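Side-chain contacts in UDP-N-acetylglucosamine 2-epimerase (Listeria monocytogenes, PDB 3OT5), which probably catalyses the interconversion of UDP-N-acetylglucosamine and UDP-N-acetylmannosamine by inverting the configuration at C2 of the sugar: residues L148-K153 and P158-R163; A130-F135 and G167-I172; S175-A180 and R332-E337. One frame throughout, in Å; residues are numbered along the deposited sequence.

Contact 1: L148-K153 and P158-R163; sequences LRTWNK and PEEMNR
The guanidinium of Arg163 has the carbonyl carbon of Leu148 over one face, off-centre and 3.7 Å above its plane. At its edge, in plane, stands the carboxylate carbon of Glu160; Thr150 CG2 also lies near this plane, beyond NH2 and 3.4 Å from Arg163 NH2. The guanidinium of Arg149 lies nearly parallel to that of Arg163, the planes 16° apart and the chains running antiparallel. Within 148-153, Arg149 CB sits 3.6 Å over the centre of one face of the Trp151 ring. Water 1 sits in the Arg149 plane and bridges the segments, accepting from Arg149 NH1 and donating to Arg163 O. Arg149 NE has a salt-bridge partner in Glu187.

The Glu160 carboxylate receives most of the polar contacts. Its CG is anti to the backbone N (chi1 176°) and the chain then bends, turning the carboxylate into the loop. OE1 accepts three bonds: one from Thr150 N at 3.0 Å, from above the carboxylate plane, and two in a salt bridge with Arg163, which grips it side-on through NE and NH2, in the guanidinium plane. OE2 takes Trp151 N at 2.8 Å, tilted 66° out of the carboxylate plane, and has a further partner in Gln164.

These bonds fasten the loop after strand 140-144 of the Rossmann-type sheet to the first turn of helix 159-169. Within that loop Thr150 OG1 accepts from Asn152 N, an ST turn, and is also hydrogen-bonded to Ser155 O. Met161 CE packs against Lys153 CB at 3.7 Å, while water 2 accepts from Met161 N at 2.8 Å and donates to Lys153 O.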
ATOM      1  N   LEU A 148       0.919 -12.960   1.781  1.00 39.78           N
ATOM      2  CA  LEU A 148       0.087 -12.839   0.575  1.00 40.19           C
ATOM      3  C   LEU A 148       0.538 -13.951  -0.381  1.00 39.60           C
ATOM      4  O   LEU A 148       1.730 -14.290  -0.436  1.00 38.15           O
ATOM      5  CB  LEU A 148       0.199 -11.456  -0.080  1.00 40.98           C
ATOM      6  CG  LEU A 148      -0.260 -10.272   0.777  1.00 43.91           C
ATOM      7  CD1 LEU A 148       0.048  -8.971   0.073  1.00 40.70           C
ATOM      8  CD2 LEU A 148      -1.773 -10.398   1.119  1.00 46.63           C
ATOM      9  N   ARG A 149      -0.408 -14.548  -1.091  1.00 38.38           N
ATOM     10  CA  ARG A 149      -0.095 -15.623  -1.998  1.00 39.92           C
ATOM     11  C   ARG A 149      -1.034 -15.696  -3.189  1.00 41.82           C
ATOM     12  O   ARG A 149      -2.230 -15.479  -3.066  1.00 42.31           O
ATOM     13  CB  ARG A 149      -0.236 -16.994  -1.295  1.00 39.64           C
ATOM     14  CG  ARG A 149       0.639 -17.306  -0.120  1.00 38.08           C
ATOM     15  CD  ARG A 149       2.075 -17.588  -0.485  1.00 39.44           C
ATOM     16  NE  ARG A 149       2.848 -17.972   0.699  1.00 38.55           N
ATOM     17  CZ  ARG A 149       3.523 -17.125   1.476  1.00 38.30           C
ATOM     18  NH1 ARG A 149       3.549 -15.822   1.214  1.00 39.71           N
ATOM     19  NH2 ARG A 149       4.176 -17.583   2.530  1.00 40.78           N
ATOM     20  N   THR A 150      -0.456 -16.016  -4.339  1.00 43.35           N
ATOM     21  CA  THR A 150      -1.205 -16.294  -5.547  1.00 44.84           C
ATOM     22  C   THR A 150      -0.961 -17.787  -5.791  1.00 45.58           C
ATOM     23  O   THR A 150      -1.610 -18.395  -6.611  1.00 48.01           O
ATOM     24  CB  THR A 150      -0.691 -15.526  -6.751  1.00 44.43           C
ATOM     25  OG1 THR A 150       0.671 -15.913  -7.006  1.00 43.49           O
ATOM     26  CG2 THR A 150      -0.783 -14.005  -6.509  1.00 43.49           C
ATOM     27  N   TRP A 151       0.007 -18.363  -5.076  1.00 45.57           N
ATOM     28  CA  TRP A 151       0.378 -19.777  -5.218  1.00 47.85           C
ATOM     29  C   TRP A 151       0.930 -20.093  -6.626  1.00 48.97           C
ATOM     30  O   TRP A 151       1.098 -21.265  -6.995  1.00 50.51           O
ATOM     31  CB  TRP A 151      -0.800 -20.704  -4.889  1.00 50.34           C
ATOM     32  CG  TRP A 151      -1.481 -20.392  -3.569  1.00 52.44           C
ATOM     33  CD1 TRP A 151      -2.717 -19.819  -3.392  1.00 55.32           C
ATOM     34  CD2 TRP A 151      -0.952 -20.607  -2.264  1.00 53.24           C
ATOM     35  NE1 TRP A 151      -2.990 -19.692  -2.053  1.00 55.13           N
ATOM     36  CE2 TRP A 151      -1.923 -20.165  -1.338  1.00 54.84           C
ATOM     37  CE3 TRP A 151       0.246 -21.142  -1.782  1.00 54.01           C
ATOM     38  CZ2 TRP A 151      -1.731 -20.241   0.041  1.00 54.98           C
ATOM     39  CZ3 TRP A 151       0.437 -21.214  -0.412  1.00 53.39           C
ATOM     40  CH2 TRP A 151      -0.548 -20.768   0.483  1.00 54.18           C
ATOM     41  N   ASN A 152       1.186 -19.049  -7.411  1.00 47.92           N
ATOM     42  CA  ASN A 152       1.753 -19.198  -8.732  1.00 47.96           C
ATOM     43  C   ASN A 152       3.184 -18.653  -8.695  1.00 45.85           C
ATOM     44  O   ASN A 152       3.406 -17.450  -8.715  1.00 42.85           O
ATOM     45  CB  ASN A 152       0.909 -18.480  -9.778  1.00 49.10           C
ATOM     46  CG  ASN A 152       1.441 -18.688 -11.175  1.00 50.48           C
ATOM     47  OD1 ASN A 152       2.655 -18.809 -11.384  1.00 48.88           O
ATOM     48  ND2 ASN A 152       0.549 -18.713 -12.141  1.00 51.59           N
ATOM     49  N   LYS A 153       4.156 -19.553  -8.645  1.00 46.72           N
ATOM     50  CA  LYS A 153       5.557 -19.147  -8.544  1.00 45.64           C
ATOM     51  C   LYS A 153       6.037 -18.132  -9.592  1.00 44.42           C
ATOM     52  O   LYS A 153       7.005 -17.424  -9.338  1.00 42.44           O
ATOM     53  CB  LYS A 153       6.470 -20.379  -8.494  1.00 46.45           C
ATOM     54  CG  LYS A 153       6.379 -21.297  -9.683  1.00 52.14           C
ATOM     55  CD  LYS A 153       7.262 -22.540  -9.501  1.00 56.81           C
ATOM     56  CE  LYS A 153       8.749 -22.174  -9.356  1.00 59.30           C
ATOM     57  NZ  LYS A 153       9.637 -23.362  -9.258  1.00 63.42           N
ATOM     58  N   PRO A 158       9.388 -11.670  -9.420  1.00 39.36           N
ATOM     59  CA  PRO A 158       9.648 -12.759  -8.505  1.00 38.18           C
ATOM     60  C   PRO A 158       8.981 -12.583  -7.154  1.00 37.77           C
ATOM     61  O   PRO A 158       9.333 -13.300  -6.195  1.00 37.09           O
ATOM     62  CB  PRO A 158      11.164 -12.691  -8.327  1.00 38.32           C
ATOM     63  CG  PRO A 158      11.474 -11.230  -8.430  1.00 40.01           C
ATOM     64  CD  PRO A 158      10.445 -10.642  -9.365  1.00 39.41           C
ATOM     65  N   GLU A 159       7.999 -11.687  -7.084  1.00 37.26           N
ATOM     66  CA  GLU A 159       7.341 -11.371  -5.830  1.00 37.07           C
ATOM     67  C   GLU A 159       6.657 -12.528  -5.103  1.00 36.01           C
ATOM     68  O   GLU A 159       6.721 -12.591  -3.880  1.00 37.10           O
ATOM     69  CB  GLU A 159       6.368 -10.196  -5.987  1.00 39.69           C
ATOM     70  CG  GLU A 159       7.013  -8.830  -6.258  1.00 43.38           C
ATOM     71  CD  GLU A 159       7.490  -8.625  -7.707  1.00 50.59           C
ATOM     72  OE1 GLU A 159       7.100  -9.406  -8.606  1.00 47.42           O
ATOM     73  OE2 GLU A 159       8.241  -7.653  -7.945  1.00 56.92           O
ATOM     74  N   GLU A 160       5.974 -13.415  -5.809  1.00 37.28           N
ATOM     75  CA  GLU A 160       5.339 -14.551  -5.122  1.00 38.64           C
ATOM     76  C   GLU A 160       6.423 -15.402  -4.448  1.00 38.43           C
ATOM     77  O   GLU A 160       6.308 -15.773  -3.271  1.00 37.75           O
ATOM     78  CB  GLU A 160       4.537 -15.414  -6.085  1.00 38.71           C
ATOM     79  CG  GLU A 160       3.924 -16.683  -5.480  1.00 41.24           C
ATOM     80  CD  GLU A 160       2.829 -16.435  -4.447  1.00 43.12           C
ATOM     81  OE1 GLU A 160       2.412 -15.279  -4.222  1.00 40.94           O
ATOM     82  OE2 GLU A 160       2.358 -17.427  -3.871  1.00 48.67           O
ATOM     83  N   MET A 161       7.477 -15.705  -5.189  1.00 37.35           N
ATOM     84  CA  MET A 161       8.555 -16.516  -4.628  1.00 37.47           C
ATOM     85  C   MET A 161       9.253 -15.750  -3.524  1.00 34.86           C
ATOM     86  O   MET A 161       9.619 -16.332  -2.515  1.00 36.15           O
ATOM     87  CB  MET A 161       9.564 -16.949  -5.684  1.00 37.87           C
ATOM     88  CG  MET A 161      10.603 -17.938  -5.130  1.00 39.49           C
ATOM     89  SD  MET A 161       9.806 -19.477  -4.558  1.00 48.23           S
ATOM     90  CE  MET A 161       9.250 -20.179  -6.098  1.00 38.57           C
ATOM     91  N   ASN A 162       9.433 -14.444  -3.698  1.00 35.27           N
ATOM     92  CA  ASN A 162      10.061 -13.649  -2.660  1.00 34.35           C
ATOM     93  C   ASN A 162       9.332 -13.812  -1.344  1.00 34.57           C
ATOM     94  O   ASN A 162       9.933 -14.180  -0.341  1.00 34.15           O
ATOM     95  CB  ASN A 162      10.148 -12.173  -3.039  1.00 35.17           C
ATOM     96  CG  ASN A 162      11.258 -11.897  -4.035  1.00 37.40           C
ATOM     97  OD1 ASN A 162      12.156 -12.708  -4.166  1.00 31.86           O
ATOM     98  ND2 ASN A 162      11.191 -10.754  -4.750  1.00 33.16           N
ATOM     99  N   ARG A 163       8.029 -13.594  -1.356  1.00 33.72           N
ATOM    100  CA  ARG A 163       7.266 -13.677  -0.116  1.00 33.91           C
ATOM    101  C   ARG A 163       7.182 -15.090   0.443  1.00 34.80           C
ATOM    102  O   ARG A 163       7.000 -15.270   1.664  1.00 31.26           O
ATOM    103  CB  ARG A 163       5.896 -13.029  -0.285  1.00 33.85           C
ATOM    104  CG  ARG A 163       5.010 -13.626  -1.333  1.00 37.24           C
ATOM    105  CD  ARG A 163       4.021 -12.571  -1.763  1.00 39.65           C
ATOM    106  NE  ARG A 163       3.192 -12.985  -2.878  1.00 42.84           N
ATOM    107  CZ  ARG A 163       2.440 -12.145  -3.580  1.00 44.77           C
ATOM    108  NH1 ARG A 163       2.458 -10.845  -3.297  1.00 43.92           N
ATOM    109  NH2 ARG A 163       1.696 -12.594  -4.581  1.00 45.38           N
TER
HETATM  110  O   HOH W   1       5.065 -14.777   3.414  1.00 34.42           O
HETATM  111  O   HOH W   2       7.616 -15.288  -7.979  1.00 40.52           O

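Contact 2: A130-F135 and G167-I172; sequences AGLATF and GVMADI
Of 167-172, Met169 alone touches 130-135, laying its thioether end against the backbone of Gly131 and Leu132 in van der Waals contact. SD is 3.5 Å from Leu132 CA, closer than to any side-chain atom of that residue. The methyl CE lies 3.7 Å from Leu132 N and 4.0 Å from Gly131 C, so the end of the chain rests on the peptide unit joining the two residues. Gly131 has no side chain here, and its main chain is what the methyl meets. The approach follows from the shape of Met169: its chain runs straight through chi2 and folds back only at chi3 (-64°), which turns CE along the helix surface.

The apolar side-chain contact is narrower. Leu132 CD1 reaches Met169 SD at 3.8 Å, and Leu132 CB stands at a similar distance; the two chains cross obliquely.

Polar interactions stay within the first segment. Ala130 O accepts twice, from Thr134 N at 2.9 Å in the usual helical bond and from Thr134 OG1 at 2.7 Å, the bond that holds the Thr134 hydroxyl against its own helix. The two donors come from opposite faces of the carbonyl plane.

The contact therefore joins the middle of helix 125-136 to the last turn of helix 159-169, two neighbouring helices that pack against each other beside the parallel sheet of the Rossmann-type domain. Met169 also touches Leu141 of strand 140-144. Helix 95-113 also packs on helix 125-136, its Met103 touched by Leu132, while Asp171 and Ile172 carry the chain into strand 172-175, hydrogen-bonded to Leu141 of the adjacent strand.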
ATOM      1  N   ALA A 130      17.711  -9.406   2.138  1.00 34.69           N
ATOM      2  CA  ALA A 130      18.034  -8.914   3.462  1.00 34.34           C
ATOM      3  C   ALA A 130      17.595  -9.961   4.481  1.00 33.87           C
ATOM      4  O   ALA A 130      18.237 -10.149   5.522  1.00 36.88           O
ATOM      5  CB  ALA A 130      17.346  -7.574   3.699  1.00 31.22           C
ATOM      6  N   GLY A 131      16.502 -10.651   4.177  1.00 32.87           N
ATOM      7  CA  GLY A 131      15.994 -11.685   5.048  1.00 33.30           C
ATOM      8  C   GLY A 131      16.988 -12.811   5.148  1.00 34.39           C
ATOM      9  O   GLY A 131      17.300 -13.302   6.236  1.00 36.92           O
ATOM     10  N   LEU A 132      17.501 -13.208   4.001  1.00 34.13           N
ATOM     11  CA  LEU A 132      18.477 -14.261   3.936  1.00 35.79           C
ATOM     12  C   LEU A 132      19.761 -13.865   4.681  1.00 36.33           C
ATOM     13  O   LEU A 132      20.351 -14.689   5.395  1.00 38.02           O
ATOM     14  CB  LEU A 132      18.771 -14.578   2.480  1.00 36.15           C
ATOM     15  CG  LEU A 132      19.738 -15.727   2.210  1.00 38.02           C
ATOM     16  CD1 LEU A 132      19.233 -17.041   2.803  1.00 38.84           C
ATOM     17  CD2 LEU A 132      19.921 -15.838   0.724  1.00 32.70           C
ATOM     18  N   ALA A 133      20.204 -12.618   4.524  1.00 35.74           N
ATOM     19  CA  ALA A 133      21.419 -12.181   5.246  1.00 37.19           C
ATOM     20  C   ALA A 133      21.124 -12.207   6.752  1.00 35.95           C
ATOM     21  O   ALA A 133      21.990 -12.505   7.547  1.00 37.71           O
ATOM     22  CB  ALA A 133      21.873 -10.795   4.800  1.00 36.95           C
ATOM     23  N   THR A 134      19.883 -11.902   7.119  1.00 36.16           N
ATOM     24  CA  THR A 134      19.433 -11.918   8.508  1.00 36.42           C
ATOM     25  C   THR A 134      19.541 -13.357   9.059  1.00 37.14           C
ATOM     26  O   THR A 134      20.039 -13.585  10.178  1.00 38.08           O
ATOM     27  CB  THR A 134      17.984 -11.347   8.619  1.00 36.30           C
ATOM     28  OG1 THR A 134      17.996  -9.962   8.242  1.00 34.11           O
ATOM     29  CG2 THR A 134      17.427 -11.471  10.017  1.00 33.37           C
ATOM     30  N   PHE A 135      19.118 -14.329   8.256  1.00 35.84           N
ATOM     31  CA  PHE A 135      19.208 -15.726   8.654  1.00 34.28           C
ATOM     32  C   PHE A 135      20.670 -16.151   8.755  1.00 36.46           C
ATOM     33  O   PHE A 135      21.074 -16.826   9.715  1.00 36.20           O
ATOM     34  CB  PHE A 135      18.492 -16.632   7.672  1.00 34.43           C
ATOM     35  CG  PHE A 135      18.809 -18.082   7.873  1.00 35.53           C
ATOM     36  CD1 PHE A 135      18.319 -18.759   8.967  1.00 38.32           C
ATOM     37  CD2 PHE A 135      19.593 -18.765   6.967  1.00 36.21           C
ATOM     38  CE1 PHE A 135      18.625 -20.082   9.163  1.00 40.05           C
ATOM     39  CE2 PHE A 135      19.904 -20.097   7.161  1.00 37.81           C
ATOM     40  CZ  PHE A 135      19.426 -20.751   8.253  1.00 38.49           C
ATOM     41  N   GLY A 167       8.923 -15.972   3.816  1.00 38.02           N
ATOM     42  CA  GLY A 167       8.035 -16.668   4.731  1.00 38.20           C
ATOM     43  C   GLY A 167       8.670 -17.858   5.443  1.00 38.57           C
ATOM     44  O   GLY A 167       8.349 -18.128   6.593  1.00 40.39           O
ATOM     45  N   VAL A 168       9.569 -18.584   4.796  1.00 38.38           N
ATOM     46  CA  VAL A 168      10.170 -19.721   5.480  1.00 39.62           C
ATOM     47  C   VAL A 168      11.250 -19.232   6.442  1.00 39.26           C
ATOM     48  O   VAL A 168      11.425 -19.796   7.528  1.00 39.93           O
ATOM     49  CB  VAL A 168      10.750 -20.791   4.512  1.00 41.22           C
ATOM     50  CG1 VAL A 168       9.694 -21.213   3.508  1.00 40.35           C
ATOM     51  CG2 VAL A 168      11.975 -20.274   3.802  1.00 42.66           C
ATOM     52  N   MET A 169      11.946 -18.159   6.064  1.00 36.64           N
ATOM     53  CA  MET A 169      13.019 -17.624   6.889  1.00 36.61           C
ATOM     54  C   MET A 169      12.518 -16.820   8.073  1.00 37.05           C
ATOM     55  O   MET A 169      13.171 -16.768   9.103  1.00 37.02           O
ATOM     56  CB  MET A 169      13.945 -16.749   6.050  1.00 36.55           C
ATOM     57  CG  MET A 169      14.628 -17.507   4.943  1.00 40.53           C
ATOM     58  SD  MET A 169      15.692 -16.442   3.974  1.00 43.34           S
ATOM     59  CE  MET A 169      14.518 -15.310   3.246  1.00 41.11           C
ATOM     60  N   ALA A 170      11.359 -16.193   7.927  1.00 36.12           N
ATOM     61  CA  ALA A 170      10.809 -15.369   8.998  1.00 35.69           C
ATOM     62  C   ALA A 170      10.543 -16.127  10.298  1.00 37.23           C
ATOM     63  O   ALA A 170      10.106 -17.287  10.309  1.00 35.20           O
ATOM     64  CB  ALA A 170       9.517 -14.688   8.524  1.00 34.38           C
ATOM     65  N   ASP A 171      10.802 -15.429  11.397  1.00 37.51           N
ATOM     66  CA  ASP A 171      10.556 -15.940  12.726  1.00 38.64           C
ATOM     67  C   ASP A 171       9.233 -15.393  13.223  1.00 37.26           C
ATOM     68  O   ASP A 171       8.592 -15.998  14.043  1.00 37.66           O
ATOM     69  CB  ASP A 171      11.668 -15.490  13.648  1.00 39.96           C
ATOM     70  CG  ASP A 171      12.986 -16.062  13.251  1.00 41.38           C
ATOM     71  OD1 ASP A 171      13.092 -17.305  13.214  1.00 48.62           O
ATOM     72  OD2 ASP A 171      13.914 -15.281  13.008  1.00 43.51           O
ATOM     73  N   ILE A 172       8.831 -14.238  12.710  1.00 37.34           N
ATOM     74  CA  ILE A 172       7.583 -13.622  13.116  1.00 37.98           C
ATOM     75  C   ILE A 172       6.951 -12.965  11.885  1.00 37.80           C
ATOM     76  O   ILE A 172       7.620 -12.310  11.077  1.00 35.19           O
ATOM     77  CB  ILE A 172       7.805 -12.696  14.352  1.00 39.49           C
ATOM     78  CG1 ILE A 172       6.495 -12.091  14.845  1.00 40.89           C
ATOM     79  CG2 ILE A 172       8.825 -11.620  14.049  1.00 39.01           C
ATOM     80  CD1 ILE A 172       6.644 -11.432  16.226  1.00 45.86           C
TER

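Contact 3: S175-A180 and R332-E337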
ATOM      1  N   SER A 175       0.857 -10.382   9.341  1.00 40.66           N
ATOM      2  CA  SER A 175      -0.040 -10.492   8.203  1.00 40.41           C
ATOM      3  C   SER A 175      -0.987  -9.313   8.151  1.00 39.94           C
ATOM      4  O   SER A 175      -1.395  -8.796   9.184  1.00 40.52           O
ATOM      5  CB  SER A 175      -0.845 -11.789   8.283  1.00 41.71           C
ATOM      6  OG  SER A 175       0.014 -12.915   8.235  1.00 41.80           O
ATOM      7  N   PRO A 176      -1.323  -8.870   6.944  1.00 37.84           N
ATOM      8  CA  PRO A 176      -2.226  -7.755   6.871  1.00 39.62           C
ATOM      9  C   PRO A 176      -3.667  -8.203   7.039  1.00 41.14           C
ATOM     10  O   PRO A 176      -4.497  -7.411   7.470  1.00 43.36           O
ATOM     11  CB  PRO A 176      -1.994  -7.217   5.460  1.00 37.68           C
ATOM     12  CG  PRO A 176      -1.661  -8.418   4.676  1.00 36.04           C
ATOM     13  CD  PRO A 176      -0.868  -9.297   5.610  1.00 37.72           C
ATOM     14  N   THR A 177      -3.952  -9.466   6.743  1.00 41.19           N
ATOM     15  CA  THR A 177      -5.316  -9.969   6.830  1.00 43.39           C
ATOM     16  C   THR A 177      -5.400 -11.382   7.372  1.00 44.72           C
ATOM     17  O   THR A 177      -4.389 -12.093   7.490  1.00 42.40           O
ATOM     18  CB  THR A 177      -5.973  -9.999   5.438  1.00 43.66           C
ATOM     19  OG1 THR A 177      -5.237 -10.886   4.585  1.00 46.67           O
ATOM     20  CG2 THR A 177      -5.995  -8.604   4.814  1.00 44.91           C
ATOM     21  N   LYS A 178      -6.630 -11.782   7.689  1.00 47.14           N
ATOM     22  CA  LYS A 178      -6.892 -13.104   8.202  1.00 49.18           C
ATOM     23  C   LYS A 178      -6.456 -14.115   7.140  1.00 47.72           C
ATOM     24  O   LYS A 178      -5.844 -15.140   7.470  1.00 46.43           O
ATOM     25  CB  LYS A 178      -8.377 -13.271   8.553  1.00 51.77           C
ATOM     26  CG  LYS A 178      -8.705 -14.614   9.223  1.00 57.32           C
ATOM     27  CD  LYS A 178     -10.194 -14.751   9.551  1.00 63.54           C
ATOM     28  CE  LYS A 178     -10.508 -16.110  10.198  1.00 68.47           C
ATOM     29  NZ  LYS A 178     -11.966 -16.267  10.570  1.00 71.06           N
ATOM     30  N   GLN A 179      -6.754 -13.796   5.874  1.00 45.73           N
ATOM     31  CA  GLN A 179      -6.407 -14.646   4.730  1.00 44.44           C
ATOM     32  C   GLN A 179      -4.924 -14.916   4.657  1.00 41.12           C
ATOM     33  O   GLN A 179      -4.514 -16.041   4.464  1.00 42.02           O
ATOM     34  CB  GLN A 179      -6.834 -13.977   3.425  1.00 44.64           C
ATOM     35  CG  GLN A 179      -6.541 -14.777   2.135  1.00 46.99           C
ATOM     36  CD  GLN A 179      -7.242 -16.129   2.092  1.00 53.74           C
ATOM     37  OE1 GLN A 179      -6.836 -17.080   2.763  1.00 55.65           O
ATOM     38  NE2 GLN A 179      -8.264 -16.235   1.244  1.00 56.60           N
ATOM     39  N   ALA A 180      -4.122 -13.867   4.778  1.00 39.95           N
ATOM     40  CA  ALA A 180      -2.668 -14.012   4.732  1.00 38.18           C
ATOM     41  C   ALA A 180      -2.187 -14.921   5.862  1.00 39.10           C
ATOM     42  O   ALA A 180      -1.214 -15.670   5.699  1.00 38.91           O
ATOM     43  CB  ALA A 180      -1.992 -12.644   4.821  1.00 35.49           C
ATOM     44  N   ARG A 332      -8.095  -8.650  -3.787  1.00 61.25           N
ATOM     45  CA  ARG A 332      -8.721  -8.047  -2.595  1.00 59.94           C
ATOM     46  C   ARG A 332     -10.174  -8.479  -2.381  1.00 59.91           C
ATOM     47  O   ARG A 332     -11.084  -7.647  -2.459  1.00 59.79           O
ATOM     48  CB  ARG A 332      -8.707  -6.496  -2.657  1.00 58.57           C
ATOM     49  CG  ARG A 332      -7.445  -5.770  -2.163  1.00 59.16           C
ATOM     50  CD  ARG A 332      -6.249  -5.876  -3.060  1.00 62.37           C
ATOM     51  NE  ARG A 332      -5.091  -5.204  -2.464  1.00 61.59           N
ATOM     52  CZ  ARG A 332      -3.888  -5.155  -3.027  1.00 65.94           C
ATOM     53  NH1 ARG A 332      -3.677  -5.725  -4.214  1.00 65.69           N
ATOM     54  NH2 ARG A 332      -2.893  -4.526  -2.410  1.00 67.66           N
ATOM     55  N   PRO A 333     -10.418  -9.768  -2.103  1.00 61.12           N
ATOM     56  CA  PRO A 333     -11.825 -10.116  -1.891  1.00 61.76           C
ATOM     57  C   PRO A 333     -12.395  -9.556  -0.575  1.00 60.66           C
ATOM     58  O   PRO A 333     -13.607  -9.316  -0.490  1.00 60.41           O
ATOM     59  CB  PRO A 333     -11.811 -11.644  -1.874  1.00 64.97           C
ATOM     60  CG  PRO A 333     -10.415 -12.008  -1.473  1.00 64.96           C
ATOM     61  CD  PRO A 333      -9.544 -10.954  -2.069  1.00 62.14           C
ATOM     62  N   GLU A 334     -11.538  -9.336   0.427  1.00 58.89           N
ATOM     63  CA  GLU A 334     -11.990  -8.807   1.726  1.00 58.56           C
ATOM     64  C   GLU A 334     -12.761  -7.496   1.545  1.00 57.16           C
ATOM     65  O   GLU A 334     -13.893  -7.337   2.045  1.00 57.37           O
ATOM     66  CB  GLU A 334     -10.827  -8.565   2.703  1.00 58.50           C
ATOM     67  CG  GLU A 334      -9.964  -9.788   3.099  1.00 58.17           C
ATOM     68  CD  GLU A 334      -8.954 -10.226   2.039  1.00 54.01           C
ATOM     69  OE1 GLU A 334      -8.851  -9.587   0.972  1.00 53.94           O
ATOM     70  OE2 GLU A 334      -8.249 -11.216   2.287  1.00 59.90           O
ATOM     71  N   GLY A 335     -12.146  -6.562   0.826  1.00 53.93           N
ATOM     72  CA  GLY A 335     -12.764  -5.268   0.561  1.00 52.01           C
ATOM     73  C   GLY A 335     -14.152  -5.404  -0.029  1.00 52.77           C
ATOM     74  O   GLY A 335     -15.067  -4.646   0.318  1.00 52.80           O
ATOM     75  N   ILE A 336     -14.310  -6.363  -0.931  1.00 53.18           N
ATOM     76  CA  ILE A 336     -15.603  -6.597  -1.575  1.00 54.92           C
ATOM     77  C   ILE A 336     -16.617  -7.127  -0.574  1.00 57.56           C
ATOM     78  O   ILE A 336     -17.742  -6.638  -0.504  1.00 58.03           O
ATOM     79  CB  ILE A 336     -15.477  -7.569  -2.762  1.00 56.43           C
ATOM     80  CG1 ILE A 336     -14.608  -6.936  -3.858  1.00 54.54           C
ATOM     81  CG2 ILE A 336     -16.866  -7.904  -3.336  1.00 57.51           C
ATOM     82  CD1 ILE A 336     -14.416  -7.816  -5.067  1.00 56.77           C
ATOM     83  N   GLU A 337     -16.201  -8.117   0.210  1.00 59.86           N
ATOM     84  CA  GLU A 337     -17.055  -8.723   1.221  1.00 63.63           C
ATOM     85  C   GLU A 337     -17.411  -7.720   2.325  1.00 63.14           C
ATOM     86  O   GLU A 337     -18.518  -7.753   2.866  1.00 64.48           O
ATOM     87  CB  GLU A 337     -16.375  -9.972   1.796  1.00 65.42           C
ATOM     88  CG  GLU A 337     -16.200 -11.083   0.757  1.00 70.07           C
ATOM     89  CD  GLU A 337     -15.391 -12.273   1.254  1.00 75.81           C
ATOM     90  OE1 GLU A 337     -14.629 -12.130   2.237  1.00 79.75           O
ATOM     91  OE2 GLU A 337     -15.496 -13.352   0.632  1.00 80.59           O
TER
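Two torsions of Glu334 aim its carboxylate at Thr177 and Gln179: CG lies anti to the carbonyl carbon (chi1 -60°), and the chain then bends at chi2 (77°), so that OE2 reaches the start of the other helix. Gln179 meets it with the root of its side chain, CB standing 3.3 Å from Glu334 OE2 and CG farther off at 4.0 Å. Thr177 OG1 lies 3.8 Å from the same oxygen, too long for a hydrogen bond. Both side chains cross that of Glu334 at about a right angle.

The Thr177 hydroxyl is already engaged in its own segment: as N-cap of helix 178-186 it accepts from Ala180 N at 3.2 Å, with a nearly straight N-H...O angle of 164°. Glu334 OE2 lies beside the first turn of this helix, whose end may weakly favour its negative charge.

The chain has two parallel sheets, one on either side of this meeting point, an arrangement that fits the paired Rossmann-type domains of the GT-B fold shared by this epimerase family. Helix 178-186 follows strand 172-175 of the first sheet, and helix 333-338 precedes strand 341-343 of the second, so the contact spans the two halves. Tyr375 holds the other carboxylate oxygen: its OH is bonded to Glu334 OE1 and also to Gly335 N, and the Thr177 side chain touches Tyr375.

How the contacts relate
Contacts 1 and 2 share helix 159-169, contact 1 using its first turn and contact 2 its last; their centres are about 15 Å apart, and along the chain contact 1 is nested within the loop that contact 2 closes. Contact 3 comes later in series, its centre about 16 Å from that of contact 1 and about 24 Å from that of contact 2. It touches contact 1 directly by packing, Leu148 CD2 to Pro176 CG at 4.1 Å. Contacts 1 and 2 stay in the first domain, whereas contact 3 reaches the second. In this family the nucleotide-sugar site lies in the cleft between domains, but no ligand marks it among these residues.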